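Local coordinates for protein gluconokinase (Sinorhizobium meliloti, PDB 3T61) that probably catalyses the ATP-dependent phosphorylation of D-gluconate to 6-phospho-D-gluconate, a step of carbohydrate acid metabolism, at residues Ile21-Val26 and Ala113-His118; Gly43-Glu48 and Glu87-Ser92. All coordinates share one frame; numbering follows the deposited sequence.

Contact 1 of 2, residues Ile21-Val26 and Ala113-His118; sequences IVVMGV and AFVFLH
Selenomethionine Met24 fits between two phenylalanines of the neighbouring parallel strand, filling the space between the Phe114 and Phe116 side chains. Its chi1 of 67° puts CG between the backbone N and the carbonyl carbon, and the chain runs across the strand gap until the bend at chi3 turns CE toward Phe116. Met24 SE lies 4.8 Å from the centroid of the Phe114 ring, an oblique Met-aromatic contact, while Met24 CE reaches CD1 of Phe116 at 4.0 Å. On the same face Val22 stands alongside Phe114, with CB and CG1 both against the CD1-CE1 side of the ring. The face carrying Ile21, Val23, Ala113 and Val115 is aliphatic: Ile21 CD1 presses on Ala113 CB at a tight 3.4 Å, and its other branch, CG2, meets CG2 of Val115. Further along, Val23 CG1 touches CD1 of Leu117. Between the two faces four backbone hydrogen bonds join the strands, from Val22 N to Ala113 O through to a longer one, 3.2 Å, from Leu117 N to Met24 O. Past Gly25 a water bridges Val26 N and Leu117 O. Helix 166-187 packs on the aliphatic face. A central parallel strand running into a glycine-rich turn is characteristic of P-loop kinases, and Gly25 probably opens the Walker A loop.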
ATOM      1  N   ILE A  21      15.154  10.606  12.890  1.00 34.95           N
ATOM      2  CA  ILE A  21      15.865   9.491  12.271  1.00 32.95           C
ATOM      3  C   ILE A  21      15.041   8.803  11.181  1.00 30.76           C
ATOM      4  O   ILE A  21      13.885   8.449  11.406  1.00 28.04           O
ATOM      5  CB  ILE A  21      16.198   8.378  13.306  1.00 34.42           C
ATOM      6  CG1 ILE A  21      16.862   8.963  14.550  1.00 35.99           C
ATOM      7  CG2 ILE A  21      17.079   7.317  12.658  1.00 32.70           C
ATOM      8  CD1 ILE A  21      18.167   9.634  14.278  1.00 38.95           C
ATOM      9  N   VAL A  22      15.637   8.611  10.009  1.00 28.38           N
ATOM     10  CA  VAL A  22      14.962   7.889   8.944  1.00 26.87           C
ATOM     11  C   VAL A  22      15.649   6.525   8.794  1.00 27.27           C
ATOM     12  O   VAL A  22      16.869   6.463   8.617  1.00 27.36           O
ATOM     13  CB  VAL A  22      15.060   8.609   7.584  1.00 26.91           C
ATOM     14  CG1 VAL A  22      14.532   7.679   6.476  1.00 26.80           C
ATOM     15  CG2 VAL A  22      14.253   9.910   7.601  1.00 28.87           C
ATOM     16  N   VAL A  23      14.889   5.436   8.892  1.00 24.77           N
ATOM     17  CA  VAL A  23      15.464   4.103   8.697  1.00 23.20           C
ATOM     18  C   VAL A  23      15.096   3.763   7.257  1.00 23.39           C
ATOM     19  O   VAL A  23      13.921   3.598   6.937  1.00 24.30           O
ATOM     20  CB  VAL A  23      14.864   3.056   9.677  1.00 24.27           C
ATOM     21  CG1 VAL A  23      15.589   1.705   9.521  1.00 21.35           C
ATOM     22  CG2 VAL A  23      14.998   3.556  11.116  1.00 23.65           C
HETATM   23  N   MSE A  24      16.109   3.691   6.393  1.00 22.24           N
HETATM   24  CA  MSE A  24      15.927   3.428   4.970  1.00 21.88           C
HETATM   25  C   MSE A  24      16.414   2.050   4.529  1.00 23.84           C
HETATM   26  O   MSE A  24      16.899   1.257   5.334  1.00 22.49           O
HETATM   27  CB  MSE A  24      16.651   4.503   4.149  1.00 22.41           C
HETATM   28  CG  MSE A  24      18.168   4.426   4.300  1.00 22.08           C
HETATM   29 SE   MSE A  24      19.106   5.679   3.224  1.00 33.05          SE
HETATM   30  CE  MSE A  24      18.901   4.730   1.562  1.00 21.40           C
ATOM     31  N   GLY A  25      16.288   1.783   3.232  1.00 22.84           N
ATOM     32  CA  GLY A  25      16.686   0.498   2.695  1.00 25.08           C
ATOM     33  C   GLY A  25      15.548  -0.042   1.844  1.00 26.01           C
ATOM     34  O   GLY A  25      14.401   0.398   2.011  1.00 22.21           O
ATOM     35  N   VAL A  26      15.850  -0.983   0.946  1.00 24.57           N
ATOM     36  CA  VAL A  26      14.839  -1.555   0.052  1.00 24.61           C
ATOM     37  C   VAL A  26      13.722  -2.266   0.795  1.00 26.70           C
ATOM     38  O   VAL A  26      13.839  -2.566   1.986  1.00 25.20           O
ATOM     39  CB  VAL A  26      15.443  -2.561  -0.975  1.00 24.57           C
ATOM     40  CG1 VAL A  26      16.477  -1.860  -1.854  1.00 24.19           C
ATOM     41  CG2 VAL A  26      16.057  -3.761  -0.243  1.00 21.99           C
ATOM     42  N   ALA A 113      19.257  12.225  10.597  1.00 36.73           N
ATOM     43  CA  ALA A 113      20.094  11.024  10.548  1.00 36.47           C
ATOM     44  C   ALA A 113      19.408   9.880   9.798  1.00 34.87           C
ATOM     45  O   ALA A 113      18.196   9.672   9.917  1.00 33.61           O
ATOM     46  CB  ALA A 113      20.446  10.567  11.962  1.00 36.49           C
ATOM     47  N   PHE A 114      20.200   9.138   9.032  1.00 33.89           N
ATOM     48  CA  PHE A 114      19.709   8.004   8.262  1.00 32.96           C
ATOM     49  C   PHE A 114      20.381   6.707   8.721  1.00 32.72           C
ATOM     50  O   PHE A 114      21.594   6.675   8.919  1.00 32.00           O
ATOM     51  CB  PHE A 114      20.029   8.196   6.780  1.00 33.19           C
ATOM     52  CG  PHE A 114      19.091   9.119   6.051  1.00 33.65           C
ATOM     53  CD1 PHE A 114      17.925   8.629   5.466  1.00 31.87           C
ATOM     54  CD2 PHE A 114      19.398  10.469   5.906  1.00 31.97           C
ATOM     55  CE1 PHE A 114      17.081   9.468   4.730  1.00 33.72           C
ATOM     56  CE2 PHE A 114      18.561  11.320   5.173  1.00 33.44           C
ATOM     57  CZ  PHE A 114      17.398  10.816   4.584  1.00 32.02           C
ATOM     58  N   VAL A 115      19.584   5.655   8.888  1.00 30.55           N
ATOM     59  CA  VAL A 115      20.074   4.322   9.246  1.00 30.47           C
ATOM     60  C   VAL A 115      19.788   3.484   7.975  1.00 29.89           C
ATOM     61  O   VAL A 115      18.630   3.243   7.620  1.00 29.38           O
ATOM     62  CB  VAL A 115      19.319   3.758  10.486  1.00 30.13           C
ATOM     63  CG1 VAL A 115      19.650   2.289  10.698  1.00 28.73           C
ATOM     64  CG2 VAL A 115      19.714   4.547  11.740  1.00 28.37           C
ATOM     65  N   PHE A 116      20.855   3.101   7.272  1.00 28.97           N
ATOM     66  CA  PHE A 116      20.768   2.331   6.029  1.00 27.64           C
ATOM     67  C   PHE A 116      20.887   0.817   6.247  1.00 28.76           C
ATOM     68  O   PHE A 116      21.971   0.301   6.516  1.00 27.48           O
ATOM     69  CB  PHE A 116      21.856   2.818   5.057  1.00 27.14           C
ATOM     70  CG  PHE A 116      21.975   2.005   3.783  1.00 25.37           C
ATOM     71  CD1 PHE A 116      20.835   1.587   3.094  1.00 25.33           C
ATOM     72  CD2 PHE A 116      23.234   1.685   3.260  1.00 24.15           C
ATOM     73  CE1 PHE A 116      20.940   0.868   1.899  1.00 26.27           C
ATOM     74  CE2 PHE A 116      23.357   0.964   2.061  1.00 24.29           C
ATOM     75  CZ  PHE A 116      22.207   0.551   1.377  1.00 24.88           C
ATOM     76  N   LEU A 117      19.758   0.117   6.143  1.00 28.00           N
ATOM     77  CA  LEU A 117      19.731  -1.334   6.301  1.00 26.40           C
ATOM     78  C   LEU A 117      20.028  -1.906   4.924  1.00 25.62           C
ATOM     79  O   LEU A 117      19.343  -1.576   3.967  1.00 24.37           O
ATOM     80  CB  LEU A 117      18.352  -1.796   6.762  1.00 23.64           C
ATOM     81  CG  LEU A 117      17.851  -1.217   8.083  1.00 26.57           C
ATOM     82  CD1 LEU A 117      16.440  -1.721   8.334  1.00 22.68           C
ATOM     83  CD2 LEU A 117      18.809  -1.588   9.239  1.00 24.65           C
ATOM     84  N   HIS A 118      21.030  -2.775   4.828  1.00 25.07           N
ATOM     85  CA  HIS A 118      21.406  -3.326   3.536  1.00 27.91           C
ATOM     86  C   HIS A 118      21.889  -4.788   3.550  1.00 29.55           C
ATOM     87  O   HIS A 118      22.398  -5.309   4.555  1.00 26.44           O
ATOM     88  CB  HIS A 118      22.497  -2.447   2.929  1.00 26.76           C
ATOM     89  CG  HIS A 118      23.785  -2.498   3.689  1.00 27.07           C
ATOM     90  ND1 HIS A 118      24.838  -3.302   3.309  1.00 27.54           N
ATOM     91  CD2 HIS A 118      24.158  -1.914   4.855  1.00 26.89           C
ATOM     92  CE1 HIS A 118      25.805  -3.211   4.207  1.00 29.73           C
ATOM     93  NE2 HIS A 118      25.417  -2.378   5.157  1.00 29.37           N
TER
HETATM   94  O   HOH W   1      18.647  -1.798   1.225  1.00 22.52           O

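Contact 2 of 2, residues Gly43-Glu48 and Glu87-Ser92; sequences GYPFIE and EPVVVS
With chi1 of -57°, Tyr44 carries its ring beside its own backbone N and over Pro88; Phe46, with CG anti to the backbone N (chi1 171°), instead sends its ring along the strand toward Ser92. These two aromatics frame an edge pairing of the parallel sheet of a P-loop kinase fold, in which strand 46-48 is one of the two border strands within the chain. At the entrance Pro88 CB sits over the centre of the Tyr44 ring, a CH-pi contact 3.6 Å from the centroid, while Val90 CG2 lies at the ring's edge. The tyrosine hydroxyl is tied to Phe17 O, which anchors the far end of the ring. Pairing then begins with Val90 N bonded to Pro45 O, continues with Ile47 N to Val90 O at 2.9 Å, and ends with Ser92 N to Ile47 O at 3.2 Å. On the face of Ile47 and Val91, Ile47 CD1 comes across to CG2 of Val89, and Ile47 CB rests against CG2 of Val91. Helix 69-83 packs against this side, whereas helix 31-42 lies along Phe46 and Val90. Glu48 lays its CG near Ser92 OG, and its carboxylate forms a salt bridge to Arg59 of the second subunit. The serine hydroxyl itself is hydrogen-bonded to Gly49 N, and its OG lies 3.5 Å from CZ of Phe46.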
ATOM      1  N   GLY A  43      12.832   6.913  23.059  1.00 44.49           N
ATOM      2  CA  GLY A  43      11.710   7.646  23.606  1.00 44.23           C
ATOM      3  C   GLY A  43      11.102   8.568  22.560  1.00 44.49           C
ATOM      4  O   GLY A  43      10.555   9.617  22.889  1.00 44.79           O
ATOM      5  N   TYR A  44      11.219   8.192  21.289  1.00 43.44           N
ATOM      6  CA  TYR A  44      10.642   8.982  20.211  1.00 40.85           C
ATOM      7  C   TYR A  44       9.500   8.182  19.616  1.00 39.68           C
ATOM      8  O   TYR A  44       9.463   6.955  19.725  1.00 40.77           O
ATOM      9  CB  TYR A  44      11.640   9.238  19.076  1.00 40.63           C
ATOM     10  CG  TYR A  44      12.933   9.931  19.441  1.00 40.24           C
ATOM     11  CD1 TYR A  44      13.064  10.666  20.623  1.00 40.57           C
ATOM     12  CD2 TYR A  44      14.023   9.878  18.573  1.00 37.37           C
ATOM     13  CE1 TYR A  44      14.259  11.327  20.924  1.00 38.76           C
ATOM     14  CE2 TYR A  44      15.204  10.531  18.859  1.00 36.98           C
ATOM     15  CZ  TYR A  44      15.323  11.252  20.032  1.00 38.51           C
ATOM     16  OH  TYR A  44      16.511  11.892  20.294  1.00 40.54           O
ATOM     17  N   PRO A  45       8.541   8.864  18.985  1.00 38.09           N
ATOM     18  CA  PRO A  45       7.446   8.102  18.393  1.00 37.14           C
ATOM     19  C   PRO A  45       7.912   7.565  17.036  1.00 35.97           C
ATOM     20  O   PRO A  45       8.787   8.150  16.386  1.00 34.37           O
ATOM     21  CB  PRO A  45       6.336   9.138  18.270  1.00 37.84           C
ATOM     22  CG  PRO A  45       7.090  10.393  18.002  1.00 38.48           C
ATOM     23  CD  PRO A  45       8.253  10.309  18.966  1.00 38.14           C
ATOM     24  N   PHE A  46       7.350   6.440  16.624  1.00 34.63           N
ATOM     25  CA  PHE A  46       7.711   5.854  15.345  1.00 33.51           C
ATOM     26  C   PHE A  46       6.582   6.059  14.353  1.00 33.74           C
ATOM     27  O   PHE A  46       5.412   5.871  14.682  1.00 33.53           O
ATOM     28  CB  PHE A  46       7.965   4.352  15.489  1.00 32.04           C
ATOM     29  CG  PHE A  46       8.130   3.637  14.174  1.00 30.29           C
ATOM     30  CD1 PHE A  46       9.264   3.834  13.400  1.00 29.82           C
ATOM     31  CD2 PHE A  46       7.136   2.798  13.694  1.00 29.87           C
ATOM     32  CE1 PHE A  46       9.409   3.201  12.169  1.00 31.24           C
ATOM     33  CE2 PHE A  46       7.267   2.156  12.459  1.00 31.74           C
ATOM     34  CZ  PHE A  46       8.406   2.361  11.695  1.00 30.44           C
ATOM     35  N   ILE A  47       6.934   6.453  13.140  1.00 33.33           N
ATOM     36  CA  ILE A  47       5.947   6.628  12.097  1.00 33.59           C
ATOM     37  C   ILE A  47       6.309   5.694  10.952  1.00 34.52           C
ATOM     38  O   ILE A  47       7.447   5.700  10.474  1.00 33.06           O
ATOM     39  CB  ILE A  47       5.917   8.081  11.556  1.00 34.58           C
ATOM     40  CG1 ILE A  47       5.375   9.031  12.632  1.00 33.06           C
ATOM     41  CG2 ILE A  47       5.052   8.140  10.290  1.00 30.25           C
ATOM     42  CD1 ILE A  47       5.526  10.498  12.296  1.00 35.89           C
ATOM     43  N   GLU A  48       5.354   4.877  10.520  1.00 34.83           N
ATOM     44  CA  GLU A  48       5.620   3.993   9.403  1.00 35.68           C
ATOM     45  C   GLU A  48       5.401   4.768   8.111  1.00 34.39           C
ATOM     46  O   GLU A  48       4.283   5.194   7.818  1.00 34.65           O
ATOM     47  CB  GLU A  48       4.708   2.769   9.429  1.00 38.28           C
ATOM     48  CG  GLU A  48       5.046   1.794   8.314  1.00 45.27           C
ATOM     49  CD  GLU A  48       4.722   0.360   8.671  1.00 50.06           C
ATOM     50  OE1 GLU A  48       5.145  -0.087   9.763  1.00 51.45           O
ATOM     51  OE2 GLU A  48       4.055  -0.316   7.859  1.00 51.74           O
ATOM     52  N   GLU A  87       9.847  18.202  18.027  1.00 62.33           N
ATOM     53  CA  GLU A  87      10.363  17.015  18.694  1.00 60.98           C
ATOM     54  C   GLU A  87      10.784  15.950  17.681  1.00 57.69           C
ATOM     55  O   GLU A  87      10.168  15.800  16.624  1.00 56.82           O
ATOM     56  CB  GLU A  87       9.307  16.455  19.646  1.00 63.84           C
ATOM     57  CG  GLU A  87       8.841  17.466  20.686  1.00 68.19           C
ATOM     58  CD  GLU A  87       7.800  16.904  21.637  1.00 70.48           C
ATOM     59  OE1 GLU A  87       8.145  16.026  22.457  1.00 71.68           O
ATOM     60  OE2 GLU A  87       6.632  17.344  21.558  1.00 72.39           O
ATOM     61  N   PRO A  88      11.851  15.202  17.996  1.00 54.11           N
ATOM     62  CA  PRO A  88      12.402  14.140  17.150  1.00 50.50           C
ATOM     63  C   PRO A  88      11.434  12.998  16.861  1.00 47.11           C
ATOM     64  O   PRO A  88      10.633  12.606  17.713  1.00 46.31           O
ATOM     65  CB  PRO A  88      13.616  13.664  17.943  1.00 51.30           C
ATOM     66  CG  PRO A  88      14.044  14.892  18.669  1.00 52.75           C
ATOM     67  CD  PRO A  88      12.724  15.434  19.159  1.00 53.34           C
ATOM     68  N   VAL A  89      11.521  12.465  15.649  1.00 42.55           N
ATOM     69  CA  VAL A  89      10.675  11.355  15.251  1.00 39.04           C
ATOM     70  C   VAL A  89      11.506  10.338  14.470  1.00 35.90           C
ATOM     71  O   VAL A  89      12.523  10.686  13.875  1.00 34.45           O
ATOM     72  CB  VAL A  89       9.482  11.847  14.367  1.00 38.63           C
ATOM     73  CG1 VAL A  89       9.989  12.413  13.048  1.00 38.82           C
ATOM     74  CG2 VAL A  89       8.522  10.719  14.115  1.00 38.50           C
ATOM     75  N   VAL A  90      11.088   9.076  14.502  1.00 33.42           N
ATOM     76  CA  VAL A  90      11.773   8.036  13.749  1.00 32.52           C
ATOM     77  C   VAL A  90      10.813   7.589  12.653  1.00 31.88           C
ATOM     78  O   VAL A  90       9.703   7.150  12.943  1.00 32.57           O
ATOM     79  CB  VAL A  90      12.114   6.818  14.616  1.00 32.48           C
ATOM     80  CG1 VAL A  90      12.804   5.780  13.763  1.00 29.24           C
ATOM     81  CG2 VAL A  90      12.989   7.230  15.795  1.00 31.41           C
ATOM     82  N   VAL A  91      11.235   7.695  11.398  1.00 30.42           N
ATOM     83  CA  VAL A  91      10.369   7.308  10.291  1.00 30.39           C
ATOM     84  C   VAL A  91      10.989   6.292   9.348  1.00 30.28           C
ATOM     85  O   VAL A  91      12.122   6.456   8.913  1.00 30.50           O
ATOM     86  CB  VAL A  91       9.968   8.529   9.412  1.00 29.90           C
ATOM     87  CG1 VAL A  91       9.056   8.071   8.276  1.00 27.67           C
ATOM     88  CG2 VAL A  91       9.276   9.593  10.260  1.00 29.11           C
ATOM     89  N   SER A  92      10.227   5.252   9.026  1.00 28.71           N
ATOM     90  CA  SER A  92      10.686   4.251   8.085  1.00 27.99           C
ATOM     91  C   SER A  92      10.352   4.777   6.681  1.00 26.48           C
ATOM     92  O   SER A  92       9.218   5.153   6.389  1.00 24.27           O
ATOM     93  CB  SER A  92       9.995   2.903   8.346  1.00 31.50           C
ATOM     94  OG  SER A  92       8.583   2.992   8.245  1.00 31.42           O
TER

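In the fold
The two contacts belong to one five-stranded parallel sheet, with centres about 13 Å apart. Across it the strands run 46-48, 90-92, 21-24, 113-118, 157-161, so contact 2 forms one border and contact 1 the middle. They join directly where strand 90-92 flanks strand 21-24: Ile21 N lies 2.8 Å from Val89 O, probably a hydrogen bond. Along the chain contact 2 is nested within the loop closed by contact 1, the chain leaving strand 21-24 through helix 31-42 to reach the sheet edge before it works back to 113-118. This 2-3-1-4-5 order sets the probable phosphate-binding loop after the first, central strand, while the border strand reaches the second subunit through Glu48.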